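Local coordinates for protein sensor-type histidine kinase prrB (Mycobacterium tuberculosis, PDB 1YSR) that uses ATP to phosphorylate a histidine, probably as the sensor kinase of the PrrB/PrrA two-component system, this chain being its C-terminal ATP-binding domain, at residues A[34-38]-A[70-74]; A[127-133]-A[142-147]. All blocks are in the same frame, centred on the assembly; numbering follows the deposited sequence.

Contact 1: A[34-38]-A[70-74]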
loop_
_atom_site.group_PDB
_atom_site.type_symbol
_atom_site.label_atom_id
_atom_site.label_comp_id
_atom_site.label_asym_id
_atom_site.label_seq_id
_atom_site.Cartn_x
_atom_site.Cartn_y
_atom_site.Cartn_z
ATOM N N PRO A 34 14.697 -12.126 -0.141
ATOM C CA PRO A 34 15.052 -11.403 -1.363
ATOM C C PRO A 34 14.067 -11.692 -2.492
ATOM O O PRO A 34 13.874 -12.869 -2.835
ATOM C CB PRO A 34 16.442 -12.004 -1.712
ATOM C CG PRO A 34 17.057 -12.208 -0.413
ATOM C CD PRO A 34 15.890 -12.779 0.447
ATOM N N SER A 35 13.411 -10.651 -3.020
ATOM C CA SER A 35 12.338 -10.847 -4.003
ATOM C C SER A 35 12.401 -9.748 -5.068
ATOM O O SER A 35 12.707 -8.632 -4.743
ATOM C CB SER A 35 10.946 -10.743 -3.345
ATOM O OG SER A 35 10.631 -11.759 -2.385
ATOM N N PRO A 36 12.006 -10.062 -6.317
ATOM C CA PRO A 36 11.960 -8.981 -7.294
ATOM C C PRO A 36 10.812 -8.104 -6.918
ATOM O O PRO A 36 9.869 -8.576 -6.251
ATOM C CB PRO A 36 11.609 -9.690 -8.588
ATOM C CG PRO A 36 10.839 -10.954 -8.147
ATOM C CD PRO A 36 11.554 -11.348 -6.868
ATOM N N THR A 37 10.873 -6.846 -7.349
ATOM C CA THR A 37 9.750 -5.933 -7.200
ATOM C C THR A 37 8.591 -6.323 -8.078
ATOM O O THR A 37 8.751 -6.484 -9.309
ATOM C CB THR A 37 10.184 -4.463 -7.443
ATOM O OG1 THR A 37 11.011 -4.052 -6.361
ATOM C CG2 THR A 37 8.993 -3.559 -7.472
ATOM N N CYS A 38 7.423 -6.534 -7.456
ATOM C CA CYS A 38 6.231 -6.869 -8.209
ATOM C C CYS A 38 5.132 -5.863 -8.017
ATOM O O CYS A 38 4.647 -5.672 -6.907
ATOM C CB CYS A 38 5.685 -8.255 -7.875
ATOM S SG CYS A 38 4.168 -8.618 -8.812
ATOM N N SER A 70 7.487 -13.806 0.999
ATOM C CA SER A 70 8.123 -13.749 -0.322
ATOM C C SER A 70 7.140 -13.414 -1.418
ATOM O O SER A 70 5.958 -13.647 -1.264
ATOM C CB SER A 70 8.801 -15.052 -0.677
ATOM O OG SER A 70 7.932 -16.171 -0.603
ATOM N N ALA A 71 7.674 -12.941 -2.546
ATOM C CA ALA A 71 6.887 -12.720 -3.759
ATOM C C ALA A 71 7.723 -13.156 -4.935
ATOM O O ALA A 71 8.914 -12.769 -5.064
ATOM C CB ALA A 71 6.517 -11.237 -3.891
ATOM N N VAL A 72 7.086 -13.972 -5.775
ATOM C CA VAL A 72 7.681 -14.525 -6.992
ATOM C C VAL A 72 6.791 -14.050 -8.148
ATOM O O VAL A 72 5.584 -14.335 -8.156
ATOM C CB VAL A 72 7.680 -16.067 -6.901
ATOM C CG1 VAL A 72 8.007 -16.722 -8.249
ATOM C CG2 VAL A 72 8.666 -16.542 -5.831
ATOM N N SER A 73 7.388 -13.370 -9.119
ATOM C CA SER A 73 6.689 -12.806 -10.289
ATOM C C SER A 73 6.750 -13.675 -11.525
ATOM O O SER A 73 7.783 -14.291 -11.814
ATOM C CB SER A 73 7.348 -11.483 -10.703
ATOM O OG SER A 73 7.545 -10.624 -9.605
ATOM N N SER A 74 5.679 -13.641 -12.296
ATOM C CA SER A 74 5.595 -14.360 -13.573
ATOM C C SER A 74 4.699 -13.578 -14.522
ATOM O O SER A 74 4.138 -12.533 -14.148
ATOM C CB SER A 74 5.053 -15.789 -13.345
ATOM O OG SER A 74 3.761 -15.762 -12.776
HETATM O O HOH W 1 11.191 -14.334 -4.079
HETATM O O HOH W 2 8.824 -8.733 -10.965
#

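Contact 2: A[127-133]-A[142-147]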
loop_
_atom_site.group_PDB
_atom_site.type_symbol
_atom_site.label_atom_id
_atom_site.label_comp_id
_atom_site.label_asym_id
_atom_site.label_seq_id
_atom_site.Cartn_x
_atom_site.Cartn_y
_atom_site.Cartn_z
ATOM N N GLY A 127 -9.429 -11.677 -7.721
ATOM C CA GLY A 127 -9.481 -12.697 -8.769
ATOM C C GLY A 127 -8.415 -13.767 -8.691
ATOM O O GLY A 127 -8.023 -14.329 -9.679
ATOM N N GLY A 128 -7.912 -14.029 -7.490
ATOM C CA GLY A 128 -6.896 -15.036 -7.332
ATOM C C GLY A 128 -7.351 -16.040 -6.295
ATOM O O GLY A 128 -8.537 -16.096 -5.942
ATOM N N THR A 129 -6.391 -16.799 -5.758
ATOM C CA THR A 129 -6.718 -17.869 -4.821
ATOM C C THR A 129 -5.789 -17.828 -3.618
ATOM O O THR A 129 -4.697 -17.277 -3.718
ATOM C CB THR A 129 -6.542 -19.225 -5.490
ATOM O OG1 THR A 129 -5.186 -19.342 -5.980
ATOM C CG2 THR A 129 -7.493 -19.328 -6.698
ATOM N N ALA A 130 -6.275 -18.338 -2.478
ATOM C CA ALA A 130 -5.420 -18.562 -1.313
ATOM C C ALA A 130 -5.416 -20.072 -1.015
ATOM O O ALA A 130 -6.445 -20.725 -1.089
ATOM C CB ALA A 130 -5.934 -17.799 -0.154
ATOM N N SER A 131 -4.250 -20.621 -0.706
ATOM C CA SER A 131 -4.209 -22.028 -0.321
ATOM C C SER A 131 -3.108 -22.269 0.664
ATOM O O SER A 131 -2.221 -21.422 0.859
ATOM C CB SER A 131 -4.019 -22.870 -1.551
ATOM O OG SER A 131 -2.875 -22.432 -2.198
ATOM N N LEU A 132 -3.172 -23.447 1.278
ATOM C CA LEU A 132 -2.147 -23.861 2.241
ATOM C C LEU A 132 -1.333 -25.046 1.726
ATOM O O LEU A 132 -1.844 -25.974 1.027
ATOM C CB LEU A 132 -2.815 -24.213 3.557
ATOM C CG LEU A 132 -3.185 -23.022 4.458
ATOM C CD1 LEU A 132 -4.281 -23.352 5.401
ATOM C CD2 LEU A 132 -1.930 -22.545 5.255
ATOM N N GLU A 133 -0.053 -24.973 2.043
ATOM C CA GLU A 133 0.959 -25.977 1.661
ATOM C C GLU A 133 1.820 -26.203 2.880
ATOM O O GLU A 133 1.621 -25.558 3.923
ATOM C CB GLU A 133 1.842 -25.450 0.551
ATOM C CG GLU A 133 1.124 -25.253 -0.731
ATOM C CD GLU A 133 2.006 -24.671 -1.813
ATOM O OE1 GLU A 133 3.231 -24.510 -1.572
ATOM O OE2 GLU A 133 1.467 -24.366 -2.895
ATOM N N LEU A 142 1.238 -20.272 3.504
ATOM C CA LEU A 142 0.019 -19.759 2.903
ATOM C C LEU A 142 0.393 -19.042 1.631
ATOM O O LEU A 142 1.233 -18.131 1.654
ATOM C CB LEU A 142 -0.665 -18.779 3.862
ATOM C CG LEU A 142 -1.897 -17.949 3.437
ATOM C CD1 LEU A 142 -2.936 -18.737 2.856
ATOM C CD2 LEU A 142 -2.410 -17.329 4.690
ATOM N N VAL A 143 -0.244 -19.428 0.525
ATOM C CA VAL A 143 0.130 -18.940 -0.751
ATOM C C VAL A 143 -1.033 -18.208 -1.371
ATOM O O VAL A 143 -2.128 -18.749 -1.483
ATOM C CB VAL A 143 0.575 -20.048 -1.750
ATOM C CG1 VAL A 143 1.151 -19.364 -2.962
ATOM C CG2 VAL A 143 1.644 -20.925 -1.169
ATOM N N LEU A 144 -0.799 -16.967 -1.766
ATOM C CA LEU A 144 -1.881 -16.198 -2.440
ATOM C C LEU A 144 -1.439 -16.038 -3.829
ATOM O O LEU A 144 -0.358 -15.543 -4.053
ATOM C CB LEU A 144 -1.992 -14.802 -1.889
ATOM C CG LEU A 144 -2.371 -14.487 -0.480
ATOM C CD1 LEU A 144 -3.227 -13.227 -0.592
ATOM C CD2 LEU A 144 -3.109 -15.612 0.145
ATOM N N ARG A 145 -2.241 -16.484 -4.783
ATOM C CA ARG A 145 -1.870 -16.376 -6.170
ATOM C C ARG A 145 -2.771 -15.364 -6.872
ATOM O O ARG A 145 -3.957 -15.598 -7.016
ATOM C CB ARG A 145 -1.963 -17.730 -6.841
ATOM C CG ARG A 145 -0.893 -18.679 -6.392
ATOM C CD ARG A 145 -1.008 -20.018 -7.084
ATOM N NE ARG A 145 -0.899 -21.126 -6.150
ATOM C CZ ARG A 145 0.253 -21.671 -5.813
ATOM N NH1 ARG A 145 1.359 -21.184 -6.335
ATOM N NH2 ARG A 145 0.312 -22.679 -4.969
ATOM N N LEU A 146 -2.172 -14.263 -7.305
ATOM C CA LEU A 146 -2.898 -13.112 -7.780
ATOM C C LEU A 146 -2.521 -12.731 -9.205
ATOM O O LEU A 146 -1.329 -12.732 -9.541
ATOM C CB LEU A 146 -2.679 -11.911 -6.879
ATOM C CG LEU A 146 -2.989 -12.075 -5.415
ATOM C CD1 LEU A 146 -2.743 -10.781 -4.669
ATOM C CD2 LEU A 146 -4.364 -12.649 -5.128
ATOM N N PRO A 147 -3.552 -12.453 -10.044
ATOM C CA PRO A 147 -3.294 -12.133 -11.427
ATOM C C PRO A 147 -2.669 -10.772 -11.594
ATOM O O PRO A 147 -3.015 -9.819 -10.867
ATOM C CB PRO A 147 -4.676 -12.165 -12.067
ATOM C CG PRO A 147 -5.620 -11.876 -11.019
ATOM C CD PRO A 147 -5.000 -12.555 -9.773
HETATM O O HOH W 3 -3.065 -20.039 -4.007
#

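Contact 1: A[34-38]-A[70-74]
The CA atoms of Ser-35 and Ala-71 come within 5.8 Å of each other where the loop 34-38 passes over the strand 70-74; the two run at 50° to one another, so the loop leans across the strand without pairing with it. The one direct hydrogen bond is long but nearly straight: Ala-71 N donates to Ser-35 OG at 3.2 Å, with 165° at the hydrogen. Ser-35 places that hydroxyl by turning it back beside its own backbone N (chi1 -65°), and the same OG is also hydrogen-bonded to Val-33 O. A second link runs through water 1, which donates to Ala-71 O and, weakly, to Pro-34 O.

In this histidine-kinase ATP-binding domain the loop leads from strand 29-32, parallel neighbour of strand 66-74 in the main sheet, to strand 39-42 of a separate two-stranded sheet. Farther along, the ring of Pro-36 lies over the strand, CD 3.5 Å from Ala-71 O. Ser-73 raises its hydroxyl between Pro-36 and Cys-38, with OG 3.6 Å from Pro-36 CG and 3.5 Å from Cys-38 CB. Water 2 joins that OG to Thr-37 O, while Ile-24 of the second subunit packs on Ser-73.

Contact 2: A[127-133]-A[142-147]
Strands 129-133 and 142-147 run antiparallel at 153°, their axes 4.7 Å apart at closest approach, with Thr-129/Arg-145 and Ser-131/Val-143 as hydrogen-bonded pairs and Ala-130/Leu-144 and Leu-132/Leu-142 as non-hydrogen-bonded ones. Each hydrogen-bonded pair makes two backbone bonds; Val-143 N to Ser-131 O, at 2.8 Å, is the straightest.

On the face of Ala-130 and Leu-132 the contact is apolar. A methyl of Leu-144, CD2, meets Ala-130 CB at 3.6 Å, and Leu-132 brings CD2 to 4.2 Å from Leu-142 CB. Val-119 of helix 117-125 and Phe-98 of helix 94-98 cover this side. The pair is the C-terminal beta hairpin of the ATP-binding domain, and strand 129-134 is the outermost strand at its end of the main sheet within this chain. Gly-127 closes the preceding helix in a Schellman motif, its phi positive; Gly-128 CA comes within 3.0 Å of Arg-145 O in a CA-H...O contact.

The other face is largely polar, with Val-143 among the polar side chains. Arg-145, bent at chi3 (-133°), leans back toward Val-143, whose CG1 sits 3.7 Å from the guanidinium plane, over its centre. Glu-133, extended beyond CG, reaches the guanidinium's edge: OE2 and NH2 form a salt bridge at 2.9 Å, though as a hydrogen bond it is weak and the planes are turned 33° apart. Glu-79 on strand 77-84 takes NH1, and Arg-141 pairs with Glu-133 OE1, giving an alternating charged row. Between Thr-129 OG1 and Ser-131 OG, water 3 bonds to both hydroxyls and donates to Val-143 O at 3.0 Å.

Overall arrangement
Contact 1 comes first along the chain, and the two do not meet: their centres lie 14 Å apart, with nearest atoms about 7 Å from each other. Both reach the same five-stranded mixed sheet, ordered 29-32, 66-74, 77-84, 140-147, 129-134. Strand 77-84 is the link: it hydrogen-bonds to 66-74 on one edge and to 140-147 on the other, with Glu-79 pairing with Val-72 through the backbone. Contact 1 ties the loop leading to the small two-stranded sheet to strand 66-74 and borders a second subunit, whereas contact 2, untouched by other chains of the assembly, pairs the last two strands in the order, 140-147 and the outermost 129-134.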